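Local atomic coordinates of SusD superfamily protein (Bacteroides vulgatus, PDB entry 3MYV), a protein that probably binds polysaccharides or their fragments at the bacterial outer membrane, as a SusD-like protein. Residues 126-131 and 430-435; 245-250 and 331-336; 312-317 and 390-395. One frame throughout, in Å; residues are numbered along the deposited sequence.

Read from the N terminus, the chain first reaches residues 126-131, at the end of helix 103-128, and contact 1 joins them to residues 430-435 near the C terminus, closing a loop of almost 300 residues. Contacts 2 and 3 are both nested inside it. They cross each other: 312-317 lies between 245-250 and 331-336, while its partner 390-395 follows both. Contact 2 pairs strand 248-252 with strand 329-333 and reaches the start of helix 334-348, and contact 3 ties the loop after strand 307-312 to the end of helix 380-391. Arg333 links these two through salt bridges to Glu390 and Glu394. Contact 1 lies about 25 Å from contact 3, centre to centre, yet both touch one ethanediol.

Contact 1. Residues 126-131 and 430-435; sequences RCFGYP and CVLPIP. With EDO (1,2-ethanediol), chain I.
Leu432 packs against Phe128 and Val431 against Tyr130, the rings before and after Gly129 at the end of helix 103-128. The first torsion of Phe128 (-64°) sets CG opposite its own carbonyl carbon, and the ring slants across Leu432: CE1 lies 3.4 Å from Leu432 CB, while CZ faces Leu432 CD1. At the ring's edge, close to its plane, Phe128 CE1 lies 3.4 Å from Pro433 O. Val431 uses both of its methyl groups. CG1 sits over one face of the Tyr130 ring, offset toward the rim, and packs tightly on the backbone with 3.1 Å between Val431 CG1 and Gly129 O; CG2 approaches CE1 of the tyrosine. Beside it, Cys430 SG stands 4.2 Å from the centroid of the Tyr130 ring, 48° off the normal, an oblique sulfur-aromatic contact. This is how a helix end can be received by an irregular C-terminal segment: Gly129 leaves helical geometry, and the carbonyl of Cys127, in the last turn, accepts the amide of the incoming chain. That bond, Leu432 N to Cys127 O, is 2.9 Å long and nearly straight at 169°. Helix 36-43 covers Cys127 and Leu432, and Asn448 holds the carbonyls of Phe128 and Leu432. Toward the polar edge, one water donates to both Arg126 O (2.8 Å) and Cys430 O (2.7 Å), and a second joins Gly129 O to Cys430 O. Farther out, Arg126 NH2, also salt-bridged to Asp123, donates to ethanediol O2 at 3.1 Å.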
loop_
_atom_site.group_PDB
_atom_site.type_symbol
_atom_site.label_atom_id
_atom_site.label_comp_id
_atom_site.label_asym_id
_atom_site.label_seq_id
_atom_site.Cartn_x
_atom_site.Cartn_y
_atom_site.Cartn_z
ATOM N N ARG A 126 -7.514 4.058 -6.194
ATOM C CA ARG A 126 -6.610 3.252 -7.032
ATOM C C ARG A 126 -7.114 1.836 -7.363
ATOM O O ARG A 126 -6.612 1.218 -8.306
ATOM C CB ARG A 126 -5.189 3.234 -6.496
ATOM C CG ARG A 126 -5.026 2.643 -5.123
ATOM C CD ARG A 126 -3.561 2.778 -4.743
ATOM N NE ARG A 126 -3.381 2.418 -3.351
ATOM C CZ ARG A 126 -2.227 2.103 -2.762
ATOM N NH1 ARG A 126 -1.111 2.015 -3.445
ATOM N NH2 ARG A 126 -2.211 1.820 -1.466
ATOM N N CYS A 127 -8.058 1.315 -6.576
ATOM C CA CYS A 127 -8.675 0.039 -6.870
ATOM C C CYS A 127 -9.873 0.133 -7.840
ATOM O O CYS A 127 -10.083 -0.790 -8.630
ATOM C CB CYS A 127 -9.101 -0.648 -5.588
ATOM S SG CYS A 127 -7.743 -1.163 -4.565
ATOM N N PHE A 128 -10.657 1.222 -7.785
ATOM C CA PHE A 128 -11.891 1.318 -8.583
ATOM C C PHE A 128 -11.903 2.337 -9.731
ATOM O O PHE A 128 -12.814 2.317 -10.548
ATOM C CB PHE A 128 -13.108 1.504 -7.669
ATOM C CG PHE A 128 -13.339 0.337 -6.777
ATOM C CD1 PHE A 128 -14.093 -0.757 -7.222
ATOM C CD2 PHE A 128 -12.778 0.281 -5.514
ATOM C CE1 PHE A 128 -14.289 -1.853 -6.406
ATOM C CE2 PHE A 128 -12.973 -0.839 -4.689
ATOM C CZ PHE A 128 -13.717 -1.901 -5.143
ATOM N N GLY A 129 -10.875 3.183 -9.799
ATOM C CA GLY A 129 -10.665 4.099 -10.897
ATOM C C GLY A 129 -9.357 3.846 -11.599
ATOM O O GLY A 129 -8.429 3.246 -11.028
ATOM N N TYR A 130 -9.308 4.252 -12.871
ATOM C CA TYR A 130 -8.110 4.116 -13.662
ATOM C C TYR A 130 -7.049 5.063 -13.076
ATOM O O TYR A 130 -7.392 6.069 -12.406
ATOM C CB TYR A 130 -8.420 4.422 -15.147
ATOM C CG TYR A 130 -9.166 3.308 -15.840
ATOM C CD1 TYR A 130 -10.543 3.157 -15.683
ATOM C CD2 TYR A 130 -8.497 2.381 -16.630
ATOM C CE1 TYR A 130 -11.222 2.122 -16.307
ATOM C CE2 TYR A 130 -9.169 1.353 -17.262
ATOM C CZ TYR A 130 -10.527 1.219 -17.101
ATOM O OH TYR A 130 -11.200 0.189 -17.746
ATOM N N PRO A 131 -5.762 4.744 -13.281
ATOM C CA PRO A 131 -4.718 5.606 -12.711
ATOM C C PRO A 131 -4.904 7.061 -13.083
ATOM O O PRO A 131 -5.188 7.391 -14.248
ATOM C CB PRO A 131 -3.422 5.058 -13.353
ATOM C CG PRO A 131 -3.745 3.655 -13.662
ATOM C CD PRO A 131 -5.176 3.638 -14.062
ATOM N N CYS A 430 -8.051 -3.733 -15.008
ATOM C CA CYS A 430 -7.079 -3.001 -14.176
ATOM C C CYS A 430 -7.742 -2.194 -13.066
ATOM O O CYS A 430 -7.055 -1.621 -12.207
ATOM C CB CYS A 430 -6.127 -2.114 -15.005
ATOM S SG CYS A 430 -6.840 -0.505 -15.560
ATOM N N VAL A 431 -9.075 -2.177 -13.072
ATOM C CA VAL A 431 -9.891 -1.762 -11.945
ATOM C C VAL A 431 -10.862 -2.872 -11.588
ATOM O O VAL A 431 -11.216 -3.701 -12.439
ATOM C CB VAL A 431 -10.694 -0.470 -12.238
ATOM C CG1 VAL A 431 -9.734 0.729 -12.394
ATOM C CG2 VAL A 431 -11.584 -0.631 -13.487
ATOM N N LEU A 432 -11.266 -2.893 -10.321
ATOM C CA LEU A 432 -12.319 -3.809 -9.866
ATOM C C LEU A 432 -13.678 -3.327 -10.314
ATOM O O LEU A 432 -13.869 -2.118 -10.568
ATOM C CB LEU A 432 -12.328 -3.913 -8.347
ATOM C CG LEU A 432 -11.162 -4.649 -7.705
ATOM C CD1 LEU A 432 -11.187 -4.389 -6.219
ATOM C CD2 LEU A 432 -11.132 -6.170 -8.004
ATOM N N PRO A 433 -14.640 -4.262 -10.448
ATOM C CA PRO A 433 -15.987 -3.793 -10.746
ATOM C C PRO A 433 -16.701 -3.229 -9.500
ATOM O O PRO A 433 -16.398 -3.608 -8.356
ATOM C CB PRO A 433 -16.679 -5.051 -11.241
ATOM C CG PRO A 433 -16.042 -6.144 -10.393
ATOM C CD PRO A 433 -14.593 -5.726 -10.279
ATOM N N ILE A 434 -17.623 -2.307 -9.745
ATOM C CA ILE A 434 -18.548 -1.828 -8.736
ATOM C C ILE A 434 -19.440 -3.024 -8.325
ATOM O O ILE A 434 -19.982 -3.710 -9.210
ATOM C CB ILE A 434 -19.426 -0.647 -9.283
ATOM C CG1 ILE A 434 -18.574 0.525 -9.821
ATOM C CG2 ILE A 434 -20.415 -0.171 -8.197
ATOM C CD1 ILE A 434 -17.616 1.163 -8.831
ATOM N N PRO A 435 -19.578 -3.293 -7.018
ATOM C CA PRO A 435 -20.424 -4.412 -6.573
ATOM C C PRO A 435 -21.860 -4.261 -7.043
ATOM O O PRO A 435 -22.435 -3.166 -6.960
ATOM C CB PRO A 435 -20.361 -4.338 -5.042
ATOM C CG PRO A 435 -19.095 -3.587 -4.763
ATOM C CD PRO A 435 -18.890 -2.646 -5.884
HETATM C C1 EDO I . 0.152 -0.905 0.590
HETATM O O1 EDO I . 0.505 -0.800 -0.783
HETATM C C2 EDO I . 0.450 0.405 1.327
HETATM O O2 EDO I . -0.634 1.384 1.175
HETATM O O HOH W 1 -6.658 -1.263 -9.582
HETATM O O HOH W 2 -6.169 1.229 -11.997
#

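Contact 2. Residues 245-250 and 331-336; sequences GSESFF and VLRLSE
Phe250 and Leu332 form a hydrogen-bonded antiparallel pair and Ser248 and Arg333 a non-hydrogen-bonded one, the register slipping by one residue between them in a classic beta bulge where Leu332 O accepts from both Phe249 N (2.8 Å) and Phe250 N, while Phe250 O takes Val331 N and Leu332 N in a second bulge and Leu334 N reaches back to Glu247 O at 2.7 Å. The side chain of Glu247 leaves beside its own backbone N (chi1 -72°) and then runs extended, which brings OE1 to the first residues of helix 334-348. There a single oxygen is gripped by three donors: Ser335 OG at 2.6 Å from OE1 on the syn side, Ser335 N at 3.1 Å from OE1, and Arg333 NH1 at 3.0 Å from OE1. Ser335 N and Arg333 NH1 come from opposite sides of the carboxylate plane, both well out of it, and the carboxylate and guanidinium planes are 27° apart. The nearby helix start may favour the negative charge on Glu247, whose OE2 is also salt-bridged to Arg366. Apolar contacts flank the pairing. Phe250 and Val331 lie side by side, with 3.5 Å from Phe250 CD2 to Val331 CB, and Leu332 CD1 comes to the edge of the same ring. Phe249 CZ touches Leu334 CD1 at 3.7 Å. Around this join, helix 189-202 packs on Phe249 and Leu332, while helix 380-391 and the residues after it approach from another quarter, Glu390 and Glu394 holding the guanidinium of Arg333 by salt bridges.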
loop_
_atom_site.group_PDB
_atom_site.type_symbol
_atom_site.label_atom_id
_atom_site.label_comp_id
_atom_site.label_asym_id
_atom_site.label_seq_id
_atom_site.Cartn_x
_atom_site.Cartn_y
_atom_site.Cartn_z
ATOM N N GLY A 245 10.067 -1.413 13.643
ATOM C CA GLY A 245 11.463 -1.064 13.472
ATOM C C GLY A 245 11.697 0.373 13.024
ATOM O O GLY A 245 10.754 1.124 12.735
ATOM N N SER A 246 12.969 0.754 12.936
ATOM C CA SER A 246 13.344 2.147 12.664
ATOM C C SER A 246 12.876 2.715 11.330
ATOM O O SER A 246 12.874 3.944 11.170
ATOM C CB SER A 246 14.871 2.346 12.773
ATOM O OG SER A 246 15.579 1.669 11.737
ATOM N N GLU A 247 12.513 1.875 10.364
ATOM C CA GLU A 247 11.983 2.405 9.093
ATOM C C GLU A 247 10.456 2.611 9.135
ATOM O O GLU A 247 9.886 3.331 8.300
ATOM C CB GLU A 247 12.299 1.483 7.931
ATOM C CG GLU A 247 13.757 1.466 7.517
ATOM C CD GLU A 247 13.975 0.961 6.114
ATOM O OE1 GLU A 247 13.056 1.050 5.281
ATOM O OE2 GLU A 247 15.093 0.498 5.855
ATOM N N SER A 248 9.798 1.965 10.087
ATOM C CA SER A 248 8.354 1.843 10.053
ATOM C C SER A 248 7.663 3.094 10.583
ATOM O O SER A 248 7.723 3.375 11.792
ATOM C CB SER A 248 7.907 0.641 10.885
ATOM O OG SER A 248 6.494 0.510 10.819
ATOM N N PHE A 249 6.997 3.820 9.691
ATOM C CA PHE A 249 6.134 4.945 10.100
ATOM C C PHE A 249 4.760 4.398 10.549
ATOM O O PHE A 249 4.151 4.870 11.535
ATOM C CB PHE A 249 5.856 5.937 8.964
ATOM C CG PHE A 249 7.072 6.554 8.325
ATOM C CD1 PHE A 249 7.921 7.373 9.055
ATOM C CD2 PHE A 249 7.342 6.356 6.958
ATOM C CE1 PHE A 249 9.046 7.968 8.464
ATOM C CE2 PHE A 249 8.452 6.973 6.352
ATOM C CZ PHE A 249 9.310 7.765 7.113
ATOM N N PHE A 250 4.262 3.428 9.787
ATOM C CA PHE A 250 2.947 2.841 10.040
ATOM C C PHE A 250 2.979 1.375 9.680
ATOM O O PHE A 250 3.265 1.035 8.524
ATOM C CB PHE A 250 1.884 3.574 9.194
ATOM C CG PHE A 250 0.482 3.015 9.324
ATOM C CD1 PHE A 250 0.011 2.486 10.536
ATOM C CD2 PHE A 250 -0.361 3.031 8.244
ATOM C CE1 PHE A 250 -1.274 1.969 10.638
ATOM C CE2 PHE A 250 -1.654 2.520 8.343
ATOM C CZ PHE A 250 -2.087 1.972 9.551
ATOM N N VAL A 331 2.837 -0.676 6.174
ATOM C CA VAL A 331 2.061 0.140 5.251
ATOM C C VAL A 331 2.880 1.335 4.721
ATOM O O VAL A 331 2.817 1.650 3.540
ATOM C CB VAL A 331 0.771 0.617 5.949
ATOM C CG1 VAL A 331 -0.093 1.532 5.032
ATOM C CG2 VAL A 331 -0.098 -0.582 6.417
ATOM N N LEU A 332 3.629 1.994 5.604
ATOM C CA LEU A 332 4.492 3.117 5.255
ATOM C C LEU A 332 5.820 2.985 5.980
ATOM O O LEU A 332 5.872 3.008 7.216
ATOM C CB LEU A 332 3.807 4.435 5.642
ATOM C CG LEU A 332 2.483 4.781 4.970
ATOM C CD1 LEU A 332 1.645 5.728 5.888
ATOM C CD2 LEU A 332 2.743 5.406 3.594
ATOM N N ARG A 333 6.893 2.839 5.206
ATOM C CA ARG A 333 8.238 2.802 5.767
ATOM C C ARG A 333 9.208 3.699 5.026
ATOM O O ARG A 333 8.979 4.109 3.877
ATOM C CB ARG A 333 8.780 1.375 5.869
ATOM C CG ARG A 333 9.113 0.682 4.547
ATOM C CD ARG A 333 9.671 -0.705 4.820
ATOM N NE ARG A 333 9.865 -1.458 3.565
ATOM C CZ ARG A 333 11.046 -1.724 3.020
ATOM N NH1 ARG A 333 12.175 -1.286 3.582
ATOM N NH2 ARG A 333 11.110 -2.428 1.897
ATOM N N LEU A 334 10.295 4.018 5.706
ATOM C CA LEU A 334 11.295 4.986 5.204
ATOM C C LEU A 334 11.876 4.695 3.807
ATOM O O LEU A 334 12.054 5.605 3.030
ATOM C CB LEU A 334 12.424 5.148 6.248
ATOM C CG LEU A 334 13.474 6.251 6.039
ATOM C CD1 LEU A 334 12.805 7.641 5.875
ATOM C CD2 LEU A 334 14.518 6.273 7.180
ATOM N N SER A 335 12.219 3.447 3.498
ATOM C CA SER A 335 12.761 3.125 2.170
ATOM C C SER A 335 11.841 3.603 1.035
ATOM O O SER A 335 12.316 4.081 0.010
ATOM C CB SER A 335 13.052 1.632 2.032
ATOM O OG SER A 335 14.107 1.186 2.891
ATOM N N GLU A 336 10.524 3.509 1.211
ATOM C CA GLU A 336 9.624 4.021 0.167
ATOM C C GLU A 336 9.863 5.496 -0.113
ATOM O O GLU A 336 9.852 5.908 -1.276
ATOM C CB GLU A 336 8.145 3.805 0.499
ATOM C CG GLU A 336 7.234 4.196 -0.659
ATOM C CD GLU A 336 5.742 4.277 -0.307
ATOM O OE1 GLU A 336 5.370 3.829 0.786
ATOM O OE2 GLU A 336 4.964 4.749 -1.164
#

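Contact 3. Residues 312-317 and 390-395; sequences LYKLRG and ELVGEG. With EDO (1,2-ethanediol), chain I.
Lys314 starts out nearly straight, with CG opposite the backbone N (chi1 177°), and then kinks at its third torsion (-96°), a bend that brings NZ to the end of helix 380-391 and the turn that leads out of it. The ammonium group there meets three oxygens. Val392 O is the nearest, with 2.7 Å from Lys314 NZ, and the nitrogen lies in the carbonyl plane with a C=O...N angle of 145°. Glu394 OE2 completes a salt bridge at 2.8 Å from Lys314 NZ through its anti lone pair, the lysine and glutamate side chains crossing at about a right angle. Glu390 O adds a weak bond, 3.1 Å from the same NZ. With Arg333 as its second partner, Glu394 is shared between two cations, a setting likely to favour its charged form. The carboxylate of Glu390 turns instead to Tyr234, among others. Leu312 supplies the apolar side: its CD1 comes tip to tip with Val392 CG1 at 3.9 Å, and its CD2 rests on Gly393, 3.6 Å from that residue's CA. The backbone conformation of Gly393 and the closeness of Leu312 both suit a residue without a side chain. Met48 of strand 48-50 packs against both Leu312 and Val392. Lys314 thus clasps a type II beta turn from Leu391 to Glu394, closed by Glu394 N bonding to Leu391 O at 3.0 Å. The turn lies at the C-terminal end of helix 380-391, and glycine stands at its third position, the placement characteristic of type II turns.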
loop_
_atom_site.group_PDB
_atom_site.type_symbol
_atom_site.label_atom_id
_atom_site.label_comp_id
_atom_site.label_asym_id
_atom_site.label_seq_id
_atom_site.Cartn_x
_atom_site.Cartn_y
_atom_site.Cartn_z
ATOM N N LEU A 312 8.435 -16.105 -0.785
ATOM C CA LEU A 312 8.929 -14.883 -0.195
ATOM C C LEU A 312 8.791 -14.995 1.319
ATOM O O LEU A 312 7.690 -15.034 1.858
ATOM C CB LEU A 312 8.153 -13.657 -0.665
ATOM C CG LEU A 312 8.650 -12.323 -0.089
ATOM C CD1 LEU A 312 10.072 -12.027 -0.571
ATOM C CD2 LEU A 312 7.655 -11.175 -0.471
ATOM N N TYR A 313 9.927 -14.995 1.985
ATOM C CA TYR A 313 9.966 -15.068 3.410
ATOM C C TYR A 313 10.333 -13.698 3.999
ATOM O O TYR A 313 11.358 -13.493 4.665
ATOM C CB TYR A 313 10.918 -16.185 3.812
ATOM C CG TYR A 313 10.837 -16.578 5.261
ATOM C CD1 TYR A 313 9.640 -16.453 5.985
ATOM C CD2 TYR A 313 11.936 -17.120 5.905
ATOM C CE1 TYR A 313 9.558 -16.850 7.288
ATOM C CE2 TYR A 313 11.862 -17.508 7.258
ATOM C CZ TYR A 313 10.674 -17.359 7.925
ATOM O OH TYR A 313 10.584 -17.756 9.240
ATOM N N LYS A 314 9.439 -12.756 3.748
ATOM C CA LYS A 314 9.573 -11.403 4.236
ATOM C C LYS A 314 8.824 -11.197 5.554
ATOM O O LYS A 314 9.184 -10.316 6.321
ATOM C CB LYS A 314 9.133 -10.399 3.153
ATOM C CG LYS A 314 9.161 -8.962 3.598
ATOM C CD LYS A 314 8.905 -7.992 2.455
ATOM C CE LYS A 314 10.151 -7.457 1.835
ATOM N NZ LYS A 314 9.952 -6.395 0.732
ATOM N N LEU A 315 7.805 -12.005 5.839
ATOM C CA LEU A 315 7.130 -11.917 7.113
ATOM C C LEU A 315 7.620 -13.092 7.954
ATOM O O LEU A 315 7.127 -14.238 7.852
ATOM C CB LEU A 315 5.599 -11.919 6.905
ATOM C CG LEU A 315 5.106 -10.693 6.094
ATOM C CD1 LEU A 315 4.976 -10.982 4.552
ATOM C CD2 LEU A 315 3.786 -10.198 6.605
ATOM N N ARG A 316 8.617 -12.800 8.777
ATOM C CA ARG A 316 9.465 -13.844 9.327
ATOM C C ARG A 316 9.071 -14.155 10.779
ATOM O O ARG A 316 9.045 -13.275 11.628
ATOM C CB ARG A 316 10.941 -13.411 9.241
ATOM C CG ARG A 316 11.423 -13.140 7.803
ATOM C CD ARG A 316 12.903 -12.708 7.730
ATOM N NE ARG A 316 13.838 -13.809 7.960
ATOM C CZ ARG A 316 14.294 -14.635 7.017
ATOM N NH1 ARG A 316 13.906 -14.517 5.736
ATOM N NH2 ARG A 316 15.174 -15.588 7.354
ATOM N N GLY A 317 8.794 -15.417 11.059
ATOM C CA GLY A 317 8.502 -15.848 12.416
ATOM C C GLY A 317 9.795 -16.264 13.083
ATOM O O GLY A 317 10.867 -16.050 12.540
ATOM N N GLU A 390 12.987 -3.746 -3.734
ATOM C CA GLU A 390 12.824 -3.304 -2.352
ATOM C C GLU A 390 11.452 -3.614 -1.764
ATOM O O GLU A 390 11.350 -3.936 -0.594
ATOM C CB GLU A 390 13.045 -1.800 -2.259
ATOM C CG GLU A 390 13.028 -1.249 -0.836
ATOM C CD GLU A 390 14.117 -1.848 0.050
ATOM O OE1 GLU A 390 15.302 -1.904 -0.390
ATOM O OE2 GLU A 390 13.798 -2.267 1.201
ATOM N N LEU A 391 10.406 -3.487 -2.570
ATOM C CA LEU A 391 9.031 -3.420 -2.035
ATOM C C LEU A 391 8.198 -4.664 -2.365
ATOM O O LEU A 391 6.978 -4.659 -2.158
ATOM C CB LEU A 391 8.333 -2.135 -2.541
ATOM C CG LEU A 391 8.983 -0.812 -2.111
ATOM C CD1 LEU A 391 8.332 0.401 -2.833
ATOM C CD2 LEU A 391 8.893 -0.627 -0.603
ATOM N N VAL A 392 8.857 -5.737 -2.824
ATOM C CA VAL A 392 8.183 -7.005 -3.074
ATOM C C VAL A 392 7.429 -7.459 -1.819
ATOM O O VAL A 392 7.949 -7.393 -0.692
ATOM C CB VAL A 392 9.171 -8.097 -3.573
ATOM C CG1 VAL A 392 10.117 -8.611 -2.430
ATOM C CG2 VAL A 392 8.393 -9.258 -4.211
ATOM N N GLY A 393 6.183 -7.883 -2.000
ATOM C CA GLY A 393 5.398 -8.343 -0.852
ATOM C C GLY A 393 4.664 -7.238 -0.098
ATOM O O GLY A 393 3.932 -7.540 0.862
ATOM N N GLU A 394 4.898 -5.978 -0.479
ATOM C CA GLU A 394 4.392 -4.810 0.260
ATOM C C GLU A 394 3.282 -4.092 -0.507
ATOM O O GLU A 394 2.805 -3.024 -0.093
ATOM C CB GLU A 394 5.542 -3.841 0.621
ATOM C CG GLU A 394 6.490 -4.421 1.648
ATOM C CD GLU A 394 7.711 -3.551 1.866
ATOM O OE1 GLU A 394 7.535 -2.462 2.445
ATOM O OE2 GLU A 394 8.826 -3.955 1.476
ATOM N N GLY A 395 2.847 -4.672 -1.618
ATOM C CA GLY A 395 1.615 -4.218 -2.267
ATOM C C GLY A 395 1.761 -3.070 -3.244
ATOM O O GLY A 395 0.787 -2.337 -3.468
HETATM C C1 EDO I . 0.152 -0.905 0.590
HETATM O O1 EDO I . 0.505 -0.800 -0.783
HETATM C C2 EDO I . 0.450 0.405 1.327
HETATM O O2 EDO I . -0.634 1.384 1.175
#